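Local coordinates for hypothetical protein (Legionella pneumophila subsp. pneumophila, PDB 2IM9) that is of unknown function but belongs to an N-acetylmuramoyl-L-alanine amidase-like family of the papain-like peptidase clan, which suggests a role in cleaving peptidoglycan, at residues I249-W254 with D265-G270. Numbering follows the deposited sequence.
Sequences IIRPNW and DISHLG
Arg251 reaches across to Ser267 on the neighbouring strand, its NE giving a hydrogen bond to OG at 2.9 Å that lies in the guanidinium plane. CG stands anti to the carbonyl carbon (chi1 -60°) and the chain runs extended to NE, which carries the group across. A water bridges NH2 and the same OG, while NH1 bonds to Thr308, so the guanidinium is gripped through all three nitrogens. Arg251 CD sits over the centre of the Trp254 indole, whose CZ2 lies over one guanidinium face, offset toward its rim; CZ3 comes to 3.6 Å from Ser267 CB. Ile250 and Ile266 lie side by side, Ile250 CD1 meeting Ile266 CG1 at 3.6 Å. Arg251 N bonds to Asp265 O from 38° out of the carbonyl plane. Next, Ser267 and His268 stand opposite Ile249 in a classic-type beta bulge: Ile249 O takes Ser267 N, Ile249 N goes to His268 O, and buried His268 N is left without a partner. Asp265 OD2 is hydrogen-bonded to Ser138 and Ser217. Antiparallel strands 246-254 and 264-275 are joined through helix 257-260; on its other side strand 246-254 pairs with strand 311-317, the Ile250 backbone bonding to Lys310 and Gly311, while His268 and Leu269 touch helix 95-107.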
loop_
_atom_site.group_PDB
_atom_site.type_symbol
_atom_site.label_atom_id
_atom_site.label_comp_id
_atom_site.label_asym_id
_atom_site.label_seq_id
_atom_site.Cartn_x
_atom_site.Cartn_y
_atom_site.Cartn_z
ATOM N N ILE A 249 -5.871 5.638 4.278
ATOM C CA ILE A 249 -6.511 6.130 5.485
ATOM C C ILE A 249 -5.531 7.055 6.206
ATOM O O ILE A 249 -4.421 6.626 6.523
ATOM C CB ILE A 249 -6.942 4.953 6.411
ATOM C CG1 ILE A 249 -7.885 3.970 5.684
ATOM C CG2 ILE A 249 -7.528 5.497 7.723
ATOM C CD1 ILE A 249 -9.116 4.607 5.025
ATOM N N ILE A 250 -5.953 8.296 6.483
ATOM C CA ILE A 250 -5.034 9.366 6.889
ATOM C C ILE A 250 -5.203 9.769 8.345
ATOM O O ILE A 250 -6.329 10.017 8.802
ATOM C CB ILE A 250 -5.230 10.624 5.973
ATOM C CG1 ILE A 250 -5.140 10.229 4.481
ATOM C CG2 ILE A 250 -4.225 11.735 6.337
ATOM C CD1 ILE A 250 -3.871 9.460 4.085
ATOM N N ARG A 251 -4.080 9.832 9.054
ATOM C CA ARG A 251 -4.036 10.258 10.441
ATOM C C ARG A 251 -3.054 11.440 10.518
ATOM O O ARG A 251 -1.843 11.230 10.656
ATOM C CB ARG A 251 -3.578 9.100 11.319
ATOM C CG ARG A 251 -4.481 7.873 11.251
ATOM C CD ARG A 251 -4.218 6.914 12.361
ATOM N NE ARG A 251 -4.768 5.598 12.085
ATOM C CZ ARG A 251 -5.158 4.753 13.035
ATOM N NH1 ARG A 251 -5.066 5.108 14.317
ATOM N NH2 ARG A 251 -5.624 3.553 12.705
ATOM N N PRO A 252 -3.579 12.684 10.422
ATOM C CA PRO A 252 -2.748 13.895 10.306
ATOM C C PRO A 252 -1.863 14.159 11.507
ATOM O O PRO A 252 -0.790 14.741 11.348
ATOM C CB PRO A 252 -3.769 15.035 10.186
ATOM C CG PRO A 252 -5.040 14.381 9.811
ATOM C CD PRO A 252 -5.016 12.996 10.372
ATOM N N ASN A 253 -2.298 13.772 12.694
ATOM C CA ASN A 253 -1.522 14.139 13.869
ATOM C C ASN A 253 -1.281 12.900 14.706
ATOM O O ASN A 253 -1.918 12.704 15.768
ATOM C CB ASN A 253 -2.191 15.290 14.645
ATOM C CG ASN A 253 -2.081 16.632 13.908
ATOM O OD1 ASN A 253 -3.076 17.174 13.424
ATOM N ND2 ASN A 253 -0.861 17.159 13.807
ATOM N N TRP A 254 -0.381 12.060 14.186
ATOM C CA TRP A 254 -0.192 10.696 14.690
ATOM C C TRP A 254 1.219 10.527 15.214
ATOM O O TRP A 254 2.149 10.206 14.473
ATOM C CB TRP A 254 -0.504 9.652 13.610
ATOM C CG TRP A 254 -0.902 8.312 14.180
ATOM C CD1 TRP A 254 -1.396 8.061 15.440
ATOM C CD2 TRP A 254 -0.851 7.045 13.514
ATOM N NE1 TRP A 254 -1.649 6.719 15.592
ATOM C CE2 TRP A 254 -1.336 6.073 14.422
ATOM C CE3 TRP A 254 -0.449 6.638 12.234
ATOM C CZ2 TRP A 254 -1.424 4.717 14.095
ATOM C CZ3 TRP A 254 -0.535 5.280 11.906
ATOM C CH2 TRP A 254 -1.021 4.341 12.834
ATOM N N ASP A 265 1.684 9.247 9.105
ATOM C CA ASP A 265 0.536 9.926 8.494
ATOM C C ASP A 265 -0.540 9.006 7.902
ATOM O O ASP A 265 -1.685 9.435 7.732
ATOM C CB ASP A 265 1.015 10.898 7.400
ATOM C CG ASP A 265 2.116 10.299 6.499
ATOM O OD1 ASP A 265 2.385 9.067 6.580
ATOM O OD2 ASP A 265 2.720 11.078 5.722
ATOM N N ILE A 266 -0.160 7.783 7.537
ATOM C CA ILE A 266 -1.049 6.860 6.811
ATOM C C ILE A 266 -1.040 5.485 7.490
ATOM O O ILE A 266 0.037 4.913 7.724
ATOM C CB ILE A 266 -0.637 6.729 5.316
ATOM C CG1 ILE A 266 -0.632 8.108 4.626
ATOM C CG2 ILE A 266 -1.531 5.699 4.595
ATOM C CD1 ILE A 266 -0.114 8.028 3.209
ATOM N N SER A 267 -2.226 4.950 7.797
ATOM C CA SER A 267 -2.326 3.767 8.671
ATOM C C SER A 267 -2.822 2.521 7.941
ATOM O O SER A 267 -2.657 1.386 8.437
ATOM C CB SER A 267 -3.256 4.070 9.854
ATOM O OG SER A 267 -4.516 4.547 9.400
ATOM N N HIS A 268 -3.406 2.713 6.760
ATOM C CA HIS A 268 -4.022 1.616 6.015
ATOM C C HIS A 268 -4.339 2.046 4.583
ATOM O O HIS A 268 -4.388 3.242 4.269
ATOM C CB HIS A 268 -5.322 1.170 6.724
ATOM C CG HIS A 268 -5.870 -0.131 6.237
ATOM N ND1 HIS A 268 -7.206 -0.318 5.949
ATOM C CD2 HIS A 268 -5.265 -1.320 6.005
ATOM C CE1 HIS A 268 -7.398 -1.565 5.540
ATOM N NE2 HIS A 268 -6.236 -2.193 5.571
ATOM N N LEU A 269 -4.515 1.058 3.711
ATOM C CA LEU A 269 -4.915 1.337 2.331
ATOM C C LEU A 269 -5.560 0.153 1.658
ATOM O O LEU A 269 -5.491 -0.974 2.153
ATOM C CB LEU A 269 -3.753 1.899 1.497
ATOM C CG LEU A 269 -2.639 0.942 1.055
ATOM C CD1 LEU A 269 -1.806 1.628 -0.020
ATOM C CD2 LEU A 269 -1.761 0.618 2.211
ATOM N N GLY A 270 -6.183 0.415 0.516
ATOM C CA GLY A 270 -6.916 -0.623 -0.223
ATOM C C GLY A 270 -7.491 0.013 -1.472
ATOM O O GLY A 270 -7.115 1.145 -1.825
HETATM O O HOH W 1 -6.228 2.434 10.018
#